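PDB 1KA2: thermostable carboxypeptidase 1 from Pyrococcus furiosus, which is a homodimeric, cobalt-dependent M32 metallopeptidase that releases amino acids one after another from the C-terminus of peptides, with broad specificity except for residues such as proline. Local coordinates for residues A[244-249]-A[280-285]; A[233-238]-A[253-258]; A[213-218]-A[317-322]. All coordinates share one frame; numbering follows the deposited sequence.

Contact 1: residues A[244-249]-A[280-285]; sequences FGIRDV and QDERFM
The flat guanidinium group of Arg247 meets the carboxylate of Glu282 at its edge and carries the methyl CE of Met285 over one face, 3.7 Å from Arg247 NE. These groups sit where a tight beta turn abuts the loop that follows the HEXXH helix: a type I turn runs from Gly245 to Asp248, and the N atoms of Phe244 and Gly245 both face Asp248 O, a classic beta bulge. Arg247 NH2 gives a nearly straight bond to Glu282 OE1 (3.0 Å, 168° at the hydrogen); the acceptor lies near the guanidinium plane, while the donor stands above the carboxylate plane, the two planes being 37° apart. Arg247 NE points at Glu282 OE2, 2.8 Å away, although the position of that oxygen is doubtful. Arg230 also pairs with Glu282 through that same doubtful oxygen, so the acid probably serves two arginines. The extended Arg247 chain, from CG to NE, supplies the length needed to reach Glu282.

Beside the charged pair, branched Ile246 makes the apolar part of the contact. Its CG1 lies beside the backbone N (chi1 -65°), which sends CD1 into the loop, 3.8 Å from Glu282 CA, while CG2 rests on the aliphatic Glu282 CG. Gln280 adds only its CB, at 4.0 Å from Ile246 CG1. The turn is also gripped by the second subunit, whose Glu45 accepts bonds from the N atoms of Ile246 and Arg247. Within the loop Asp281 OD1 makes an Asx turn, accepting from Arg283 N at 3.0 Å.

Contact 2: residues A[233-238]-A[253-258]; sequences LDVSAH and TRYEGY
Arg254 reaches along the chain that leaves strand 231-235, just past the parallel pairing of that strand with strand 248-253 in the mixed three-stranded sheet. Its CB lies 3.6 Å from Ser236 O, and CG takes the crowded position between backbone N and carbonyl carbon (chi1 67°), turning the extended chain toward Ala237. CD passes 3.4 Å from Ala237 O. NE turns to Glu256 OE2 in a salt bridge, and NH1 gives Ala237 O a short hydrogen bond of 2.6 Å, in the carbonyl plane. The same NH1 lies 3.4 Å from CD2 of His238, in the HPF motif. A leucine in place of Arg254 would probably leave Glu256 without this charged mate and Ala237 O without this donor, and the segment around His238 is likely to be freer to move.

In the adjoining strand pair, Thr253 N donates to Asp234 O and Ser236 N to Thr253 O, the parallel bridge pattern around Val235. The side chain of Thr253 is about 6 Å from that of Glu270, the predicted proton donor/acceptor, so this sheet end borders the active site. On the Val235 side, the valine methyl CG2 meets the edge of the Tyr255 ring, 3.5 Å from CE1.

Contact 3: residues A[213-218]-A[317-322]; sequences ERVNLW and ELIYPV
Trp218 forms the centre of this helix-to-helix contact, its indole lying across the side of helix 313-326. Val322 CG2 sits over one face, above the six-membered ring and 7° off the normal, in a CH-pi contact whose modelled closeness is doubtful. At the ring edge, in its plane, Ile319 CD1 approaches Trp218 CZ3, and Leu318 CD1 comes within 3.8 Å of Trp218 CH2 at the far end of the indole. A broad flat ring suits this place because one side chain can serve three residues of the opposing helix. Its reach depends on CG standing opposite the backbone N (chi1 -173°), with the ring turned to present a face to the valine.

One turn earlier, Val215 fills in beside the tryptophan: its CG2 lies 3.8 Å from Val322 CG1, and its CG1 lies 4.3 Å from Ile319 CG2. Short, beta-branched valines suit the place where the backbones come nearest, with Val215 CA and Val322 CA 6.4 Å apart.

Farther out, Asn326, on the same helix as Val322, accepts from Arg214 NE and donates to Val322 O, joining the two helices beside the valines. Val215 also packs on Ile264 of helix 261-278, which carries the metal-binding histidines, while Leu318 touches Ala451 and Phe453. Pro321 has no N-H, and helix 313-326 is kinked at this point; Val322 N makes only a weak bond back to Ile319 O.

The segment axes pass 10.5 Å apart in a roughly antiparallel packing of two helices, 143° between their directions, made through apolar side chains within the predominantly helical M32 carboxypeptidase fold.

Along the chain the segments run 213-218, 233-238, 244-249, 253-258, 280-285 and 317-322, so contact 3 spans the other two, while the segments of contacts 1 and 2 alternate. Contacts 1 and 2, centres about 26 Å apart, share the mixed sheet, strand 248-253 running from the first to the second. Contacts 2 and 3 are closer, about 16 Å between centres, and touch: Tyr255 OH lies 3.2 Å from Asn216 ND2, probably a weak hydrogen bond. Contacts 1 and 3 do not touch. The chain entering helix 261-278, bearing His269 and His273, meets strand 231-235 in contact 2; the loop leaving it meets the turn before strand 248-253 in contact 1, which reaches the dimer partner.

Contact 1: residues A[244-249]-A[280-285]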
loop_
_atom_site.group_PDB
_atom_site.type_symbol
_atom_site.label_atom_id
_atom_site.label_comp_id
_atom_site.label_asym_id
_atom_site.label_seq_id
_atom_site.Cartn_x
_atom_site.Cartn_y
_atom_site.Cartn_z
ATOM N N PHE A 244 -7.915 -3.813 -5.775
ATOM C CA PHE A 244 -7.043 -4.641 -4.953
ATOM C C PHE A 244 -7.811 -5.964 -4.841
ATOM O O PHE A 244 -7.239 -7.034 -4.640
ATOM C CB PHE A 244 -6.853 -4.022 -3.559
ATOM C CG PHE A 244 -6.005 -2.768 -3.540
ATOM C CD1 PHE A 244 -5.732 -2.127 -2.335
ATOM C CD2 PHE A 244 -5.505 -2.211 -4.718
ATOM C CE1 PHE A 244 -4.976 -0.950 -2.294
ATOM C CE2 PHE A 244 -4.741 -1.021 -4.688
ATOM C CZ PHE A 244 -4.483 -0.396 -3.467
ATOM N N GLY A 245 -9.131 -5.863 -4.985
ATOM C CA GLY A 245 -10.001 -7.023 -4.913
ATOM C C GLY A 245 -11.439 -6.620 -5.201
ATOM O O GLY A 245 -11.729 -5.439 -5.443
ATOM N N ILE A 246 -12.343 -7.595 -5.185
ATOM C CA ILE A 246 -13.759 -7.325 -5.429
ATOM C C ILE A 246 -14.335 -6.496 -4.278
ATOM O O ILE A 246 -15.258 -5.711 -4.459
ATOM C CB ILE A 246 -14.560 -8.649 -5.546
ATOM C CG1 ILE A 246 -14.105 -9.421 -6.788
ATOM C CG2 ILE A 246 -16.056 -8.359 -5.605
ATOM C CD1 ILE A 246 -14.788 -10.779 -6.961
ATOM N N ARG A 247 -13.773 -6.670 -3.090
ATOM C CA ARG A 247 -14.237 -5.954 -1.914
ATOM C C ARG A 247 -13.278 -4.842 -1.523
ATOM O O ARG A 247 -13.281 -4.399 -0.371
ATOM C CB ARG A 247 -14.393 -6.922 -0.736
ATOM C CG ARG A 247 -15.392 -8.057 -0.982
ATOM C CD ARG A 247 -15.433 -9.037 0.203
ATOM N NE ARG A 247 -16.304 -10.190 -0.038
ATOM C CZ ARG A 247 -16.452 -11.201 0.817
ATOM N NH1 ARG A 247 -15.790 -11.201 1.960
ATOM N NH2 ARG A 247 -17.262 -12.209 0.531
ATOM N N ASP A 248 -12.448 -4.400 -2.466
ATOM C CA ASP A 248 -11.499 -3.326 -2.187
ATOM C C ASP A 248 -11.136 -2.639 -3.496
ATOM O O ASP A 248 -10.183 -3.035 -4.155
ATOM C CB ASP A 248 -10.229 -3.892 -1.526
ATOM C CG ASP A 248 -9.334 -2.808 -0.953
ATOM O OD1 ASP A 248 -9.607 -1.616 -1.189
ATOM O OD2 ASP A 248 -8.344 -3.144 -0.259
ATOM N N VAL A 249 -11.896 -1.613 -3.869
ATOM C CA VAL A 249 -11.650 -0.891 -5.116
ATOM C C VAL A 249 -11.475 0.581 -4.788
ATOM O O VAL A 249 -12.283 1.166 -4.063
ATOM C CB VAL A 249 -12.821 -1.085 -6.109
ATOM C CG1 VAL A 249 -12.518 -0.382 -7.436
ATOM C CG2 VAL A 249 -13.054 -2.569 -6.333
ATOM N N GLN A 280 -18.515 -7.225 -9.409
ATOM C CA GLN A 280 -18.000 -8.449 -9.984
ATOM C C GLN A 280 -18.637 -9.610 -9.222
ATOM O O GLN A 280 -19.175 -9.420 -8.137
ATOM C CB GLN A 280 -16.480 -8.463 -9.842
ATOM C CG GLN A 280 -15.772 -9.208 -10.936
ATOM C CD GLN A 280 -15.997 -8.610 -12.314
ATOM O OE1 GLN A 280 -15.755 -9.265 -13.312
ATOM N NE2 GLN A 280 -16.445 -7.361 -12.373
ATOM N N ASP A 281 -18.592 -10.806 -9.793
ATOM C CA ASP A 281 -19.184 -11.983 -9.162
ATOM C C ASP A 281 -18.191 -12.604 -8.180
ATOM O O ASP A 281 -17.156 -13.121 -8.595
ATOM C CB ASP A 281 -19.553 -12.998 -10.245
ATOM C CG ASP A 281 -20.476 -14.087 -9.744
ATOM O OD1 ASP A 281 -20.219 -14.627 -8.652
ATOM O OD2 ASP A 281 -21.454 -14.414 -10.458
ATOM N N GLU A 282 -18.507 -12.575 -6.885
ATOM C CA GLU A 282 -17.594 -13.121 -5.875
ATOM C C GLU A 282 -17.286 -14.616 -5.968
ATOM O O GLU A 282 -16.380 -15.105 -5.297
ATOM C CB GLU A 282 -18.093 -12.795 -4.466
ATOM C CG GLU A 282 -18.223 -11.303 -4.190
ATOM C CD GLU A 282 -18.386 -10.999 -2.712
ATOM O OE1 GLU A 282 -18.919 -11.854 -1.976
ATOM O OE2 GLU A 282 -17.981 -9.903 -2.287
ATOM N N ARG A 283 -18.026 -15.356 -6.782
ATOM C CA ARG A 283 -17.719 -16.770 -6.919
ATOM C C ARG A 283 -16.454 -16.912 -7.774
ATOM O O ARG A 283 -15.887 -17.996 -7.867
ATOM C CB ARG A 283 -18.881 -17.512 -7.579
ATOM C CG ARG A 283 -20.174 -17.445 -6.787
ATOM C CD ARG A 283 -21.331 -18.028 -7.578
ATOM N NE ARG A 283 -21.589 -17.257 -8.785
ATOM C CZ ARG A 283 -22.380 -17.659 -9.771
ATOM N NH1 ARG A 283 -22.995 -18.828 -9.690
ATOM N NH2 ARG A 283 -22.545 -16.899 -10.840
ATOM N N PHE A 284 -16.023 -15.807 -8.392
ATOM C CA PHE A 284 -14.830 -15.779 -9.252
ATOM C C PHE A 284 -13.599 -15.186 -8.535
ATOM O O PHE A 284 -12.525 -15.030 -9.136
ATOM C CB PHE A 284 -15.102 -14.951 -10.527
ATOM C CG PHE A 284 -16.331 -15.382 -11.306
ATOM C CD1 PHE A 284 -16.922 -16.630 -11.093
ATOM C CD2 PHE A 284 -16.887 -14.537 -12.267
ATOM C CE1 PHE A 284 -18.044 -17.023 -11.822
ATOM C CE2 PHE A 284 -18.015 -14.926 -13.006
ATOM C CZ PHE A 284 -18.593 -16.166 -12.784
ATOM N N MET A 285 -13.758 -14.854 -7.256
ATOM C CA MET A 285 -12.677 -14.266 -6.466
ATOM C C MET A 285 -11.395 -15.102 -6.558
ATOM O O MET A 285 -11.431 -16.327 -6.421
ATOM C CB MET A 285 -13.137 -14.141 -5.007
ATOM C CG MET A 285 -12.401 -13.109 -4.184
ATOM S SD MET A 285 -12.993 -13.062 -2.474
ATOM C CE MET A 285 -14.442 -12.019 -2.640
#

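Contact 2: residues A[233-238]-A[253-258]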
loop_
_atom_site.group_PDB
_atom_site.type_symbol
_atom_site.label_atom_id
_atom_site.label_comp_id
_atom_site.label_asym_id
_atom_site.label_seq_id
_atom_site.Cartn_x
_atom_site.Cartn_y
_atom_site.Cartn_z
ATOM N N LEU A 233 -11.645 6.973 -1.759
ATOM C CA LEU A 233 -11.453 8.084 -2.669
ATOM C C LEU A 233 -10.278 8.873 -2.082
ATOM O O LEU A 233 -10.304 9.266 -0.914
ATOM C CB LEU A 233 -12.684 8.988 -2.738
ATOM C CG LEU A 233 -12.396 10.337 -3.416
ATOM C CD1 LEU A 233 -12.182 10.124 -4.915
ATOM C CD2 LEU A 233 -13.556 11.310 -3.183
ATOM N N ASP A 234 -9.250 9.088 -2.895
ATOM C CA ASP A 234 -8.070 9.829 -2.480
ATOM C C ASP A 234 -7.645 10.751 -3.613
ATOM O O ASP A 234 -8.294 10.799 -4.653
ATOM C CB ASP A 234 -6.944 8.854 -2.136
ATOM C CG ASP A 234 -7.245 8.058 -0.876
ATOM O OD1 ASP A 234 -7.259 8.660 0.211
ATOM O OD2 ASP A 234 -7.490 6.842 -0.968
ATOM N N VAL A 235 -6.558 11.486 -3.395
ATOM C CA VAL A 235 -6.032 12.409 -4.385
ATOM C C VAL A 235 -4.704 11.877 -4.949
ATOM O O VAL A 235 -3.944 11.198 -4.239
ATOM C CB VAL A 235 -5.797 13.810 -3.743
ATOM C CG1 VAL A 235 -5.068 14.723 -4.704
ATOM C CG2 VAL A 235 -7.122 14.431 -3.336
ATOM N N SER A 236 -4.449 12.159 -6.227
ATOM C CA SER A 236 -3.207 11.770 -6.898
ATOM C C SER A 236 -2.998 12.686 -8.114
ATOM O O SER A 236 -3.921 13.354 -8.541
ATOM C CB SER A 236 -3.254 10.309 -7.349
ATOM O OG SER A 236 -4.128 10.123 -8.443
ATOM N N ALA A 237 -1.795 12.719 -8.674
ATOM C CA ALA A 237 -1.525 13.592 -9.811
ATOM C C ALA A 237 -2.534 13.424 -10.952
ATOM O O ALA A 237 -2.944 14.407 -11.562
ATOM C CB ALA A 237 -0.106 13.361 -10.329
ATOM N N HIS A 238 -2.920 12.181 -11.234
ATOM C CA HIS A 238 -3.883 11.881 -12.294
ATOM C C HIS A 238 -4.904 10.869 -11.784
ATOM O O HIS A 238 -4.541 9.855 -11.197
ATOM C CB HIS A 238 -3.188 11.302 -13.546
ATOM C CG HIS A 238 -2.067 12.144 -14.073
ATOM N ND1 HIS A 238 -0.768 12.029 -13.621
ATOM C CD2 HIS A 238 -2.055 13.140 -14.991
ATOM C CE1 HIS A 238 -0.008 12.917 -14.233
ATOM N NE2 HIS A 238 -0.763 13.604 -15.070
ATOM N N THR A 253 -8.911 11.409 -7.539
ATOM C CA THR A 253 -9.269 12.519 -8.400
ATOM C C THR A 253 -8.214 13.535 -8.073
ATOM O O THR A 253 -7.252 13.229 -7.367
ATOM C CB THR A 253 -10.648 13.110 -8.061
ATOM O OG1 THR A 253 -10.980 14.120 -9.028
ATOM C CG2 THR A 253 -10.641 13.739 -6.667
ATOM N N ARG A 254 -8.368 14.736 -8.592
ATOM C CA ARG A 254 -7.419 15.775 -8.270
ATOM C C ARG A 254 -8.209 17.052 -8.203
ATOM O O ARG A 254 -9.286 17.151 -8.790
ATOM C CB ARG A 254 -6.313 15.892 -9.318
ATOM C CG ARG A 254 -6.765 16.360 -10.669
ATOM C CD ARG A 254 -5.560 16.627 -11.538
ATOM N NE ARG A 254 -5.933 16.710 -12.943
ATOM C CZ ARG A 254 -5.297 16.073 -13.920
ATOM N NH1 ARG A 254 -4.252 15.303 -13.644
ATOM N NH2 ARG A 254 -5.707 16.210 -15.178
ATOM N N TYR A 255 -7.679 18.015 -7.467
ATOM C CA TYR A 255 -8.320 19.295 -7.313
ATOM C C TYR A 255 -7.408 20.378 -7.874
ATOM O O TYR A 255 -6.512 20.846 -7.190
ATOM C CB TYR A 255 -8.616 19.537 -5.831
ATOM C CG TYR A 255 -9.551 18.498 -5.231
ATOM C CD1 TYR A 255 -9.060 17.424 -4.489
ATOM C CD2 TYR A 255 -10.928 18.576 -5.430
ATOM C CE1 TYR A 255 -9.921 16.455 -3.956
ATOM C CE2 TYR A 255 -11.794 17.613 -4.905
ATOM C CZ TYR A 255 -11.284 16.558 -4.169
ATOM O OH TYR A 255 -12.144 15.614 -3.645
ATOM N N GLU A 256 -7.630 20.743 -9.138
ATOM C CA GLU A 256 -6.843 21.771 -9.820
ATOM C C GLU A 256 -6.909 23.105 -9.092
ATOM O O GLU A 256 -5.979 23.903 -9.167
ATOM C CB GLU A 256 -7.345 21.999 -11.254
ATOM C CG GLU A 256 -7.093 20.875 -12.247
ATOM C CD GLU A 256 -8.125 19.784 -12.154
ATOM O OE1 GLU A 256 -9.079 19.942 -11.364
ATOM O OE2 GLU A 256 -7.986 18.773 -12.870
ATOM N N GLY A 257 -8.024 23.356 -8.417
ATOM C CA GLY A 257 -8.187 24.607 -7.703
ATOM C C GLY A 257 -9.092 25.567 -8.456
ATOM O O GLY A 257 -9.474 26.613 -7.929
ATOM N N TYR A 258 -9.427 25.221 -9.696
ATOM C CA TYR A 258 -10.310 26.048 -10.521
ATOM C C TYR A 258 -10.976 25.142 -11.564
ATOM O O TYR A 258 -10.547 24.007 -11.750
ATOM C CB TYR A 258 -9.508 27.168 -11.200
ATOM C CG TYR A 258 -8.497 26.681 -12.223
ATOM C CD1 TYR A 258 -8.833 26.586 -13.573
ATOM C CD2 TYR A 258 -7.214 26.286 -11.837
ATOM C CE1 TYR A 258 -7.914 26.110 -14.517
ATOM C CE2 TYR A 258 -6.292 25.805 -12.767
ATOM C CZ TYR A 258 -6.647 25.720 -14.108
ATOM O OH TYR A 258 -5.737 25.243 -15.040
#

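Contact 3: residues A[213-218]-A[317-322]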
loop_
_atom_site.group_PDB
_atom_site.type_symbol
_atom_site.label_atom_id
_atom_site.label_comp_id
_atom_site.label_asym_id
_atom_site.label_seq_id
_atom_site.Cartn_x
_atom_site.Cartn_y
_atom_site.Cartn_z
ATOM N N GLU A 213 -14.178 18.837 -2.303
ATOM C CA GLU A 213 -14.117 17.489 -1.766
ATOM C C GLU A 213 -15.424 17.189 -1.033
ATOM O O GLU A 213 -15.815 16.030 -0.890
ATOM C CB GLU A 213 -12.862 17.271 -0.881
ATOM C CG GLU A 213 -12.758 18.026 0.419
ATOM C CD GLU A 213 -11.384 17.845 1.061
ATOM O OE1 GLU A 213 -11.207 18.210 2.240
ATOM O OE2 GLU A 213 -10.471 17.343 0.382
ATOM N N ARG A 214 -16.118 18.241 -0.605
ATOM C CA ARG A 214 -17.407 18.074 0.056
ATOM C C ARG A 214 -18.433 17.716 -1.028
ATOM O O ARG A 214 -19.327 16.896 -0.812
ATOM C CB ARG A 214 -17.834 19.367 0.774
ATOM C CG ARG A 214 -17.123 19.634 2.105
ATOM C CD ARG A 214 -17.896 20.638 2.970
ATOM N NE ARG A 214 -17.525 22.034 2.742
ATOM C CZ ARG A 214 -16.416 22.598 3.213
ATOM N NH1 ARG A 214 -15.567 21.886 3.939
ATOM N NH2 ARG A 214 -16.159 23.874 2.967
ATOM N N VAL A 215 -18.296 18.336 -2.198
ATOM C CA VAL A 215 -19.207 18.066 -3.305
ATOM C C VAL A 215 -18.960 16.661 -3.862
ATOM O O VAL A 215 -19.905 15.892 -4.046
ATOM C CB VAL A 215 -19.049 19.124 -4.429
ATOM C CG1 VAL A 215 -19.790 18.684 -5.671
ATOM C CG2 VAL A 215 -19.617 20.468 -3.962
ATOM N N ASN A 216 -17.700 16.322 -4.133
ATOM C CA ASN A 216 -17.395 14.985 -4.644
ATOM C C ASN A 216 -17.885 13.908 -3.668
ATOM O O ASN A 216 -18.515 12.935 -4.085
ATOM C CB ASN A 216 -15.886 14.804 -4.898
ATOM C CG ASN A 216 -15.411 15.513 -6.166
ATOM O OD1 ASN A 216 -16.189 15.715 -7.104
ATOM N ND2 ASN A 216 -14.127 15.878 -6.205
ATOM N N LEU A 217 -17.598 14.085 -2.379
ATOM C CA LEU A 217 -18.018 13.120 -1.357
ATOM C C LEU A 217 -19.540 12.903 -1.406
ATOM O O LEU A 217 -20.024 11.767 -1.363
ATOM C CB LEU A 217 -17.638 13.621 0.042
ATOM C CG LEU A 217 -17.360 12.588 1.148
ATOM C CD1 LEU A 217 -17.720 13.201 2.517
ATOM C CD2 LEU A 217 -18.162 11.312 0.918
ATOM N N TRP A 218 -20.282 14.005 -1.493
ATOM C CA TRP A 218 -21.738 13.958 -1.536
ATOM C C TRP A 218 -22.229 13.192 -2.758
ATOM O O TRP A 218 -23.179 12.412 -2.673
ATOM C CB TRP A 218 -22.306 15.375 -1.582
ATOM C CG TRP A 218 -23.807 15.450 -1.472
ATOM C CD1 TRP A 218 -24.542 15.530 -0.319
ATOM C CD2 TRP A 218 -24.749 15.513 -2.552
ATOM N NE1 TRP A 218 -25.877 15.648 -0.614
ATOM C CE2 TRP A 218 -26.036 15.644 -1.975
ATOM C CE3 TRP A 218 -24.633 15.477 -3.947
ATOM C CZ2 TRP A 218 -27.202 15.740 -2.747
ATOM C CZ3 TRP A 218 -25.792 15.572 -4.718
ATOM C CH2 TRP A 218 -27.060 15.703 -4.113
ATOM N N GLU A 317 -29.266 19.186 -12.045
ATOM C CA GLU A 317 -30.305 19.626 -11.109
ATOM C C GLU A 317 -30.099 18.960 -9.759
ATOM O O GLU A 317 -30.261 19.590 -8.726
ATOM C CB GLU A 317 -31.701 19.285 -11.634
ATOM C CG GLU A 317 -32.113 20.071 -12.861
ATOM C CD GLU A 317 -33.418 19.579 -13.473
ATOM O OE1 GLU A 317 -33.851 20.166 -14.493
ATOM O OE2 GLU A 317 -33.998 18.612 -12.931
ATOM N N LEU A 318 -29.722 17.687 -9.782
ATOM C CA LEU A 318 -29.476 16.914 -8.568
ATOM C C LEU A 318 -28.350 17.454 -7.692
ATOM O O LEU A 318 -28.448 17.459 -6.465
ATOM C CB LEU A 318 -29.148 15.468 -8.945
ATOM C CG LEU A 318 -28.590 14.611 -7.800
ATOM C CD1 LEU A 318 -29.645 14.492 -6.691
ATOM C CD2 LEU A 318 -28.179 13.237 -8.343
ATOM N N ILE A 319 -27.274 17.891 -8.335
ATOM C CA ILE A 319 -26.099 18.402 -7.631
ATOM C C ILE A 319 -26.127 19.917 -7.408
ATOM O O ILE A 319 -25.424 20.449 -6.533
ATOM C CB ILE A 319 -24.813 18.061 -8.420
ATOM C CG1 ILE A 319 -24.901 16.636 -8.963
ATOM C CG2 ILE A 319 -23.584 18.199 -7.526
ATOM C CD1 ILE A 319 -25.219 15.580 -7.930
ATOM N N TYR A 320 -26.945 20.605 -8.200
ATOM C CA TYR A 320 -27.050 22.058 -8.126
ATOM C C TYR A 320 -27.101 22.615 -6.700
ATOM O O TYR A 320 -26.311 23.489 -6.339
ATOM C CB TYR A 320 -28.274 22.549 -8.919
ATOM C CG TYR A 320 -28.373 24.049 -8.964
ATOM C CD1 TYR A 320 -27.391 24.806 -9.600
ATOM C CD2 TYR A 320 -29.412 24.720 -8.317
ATOM C CE1 TYR A 320 -27.433 26.189 -9.587
ATOM C CE2 TYR A 320 -29.465 26.110 -8.297
ATOM C CZ TYR A 320 -28.469 26.838 -8.934
ATOM O OH TYR A 320 -28.492 28.214 -8.920
ATOM N N PRO A 321 -28.027 22.116 -5.867
ATOM C CA PRO A 321 -28.085 22.645 -4.500
ATOM C C PRO A 321 -26.787 22.476 -3.711
ATOM O O PRO A 321 -26.409 23.351 -2.927
ATOM C CB PRO A 321 -29.276 21.900 -3.884
ATOM C CG PRO A 321 -29.409 20.661 -4.727
ATOM C CD PRO A 321 -29.110 21.149 -6.113
ATOM N N VAL A 322 -26.102 21.359 -3.934
ATOM C CA VAL A 322 -24.849 21.075 -3.250
ATOM C C VAL A 322 -23.758 22.040 -3.688
ATOM O O VAL A 322 -22.908 22.442 -2.890
ATOM C CB VAL A 322 -24.392 19.640 -3.525
ATOM C CG1 VAL A 322 -23.070 19.370 -2.824
ATOM C CG2 VAL A 322 -25.460 18.674 -3.044
#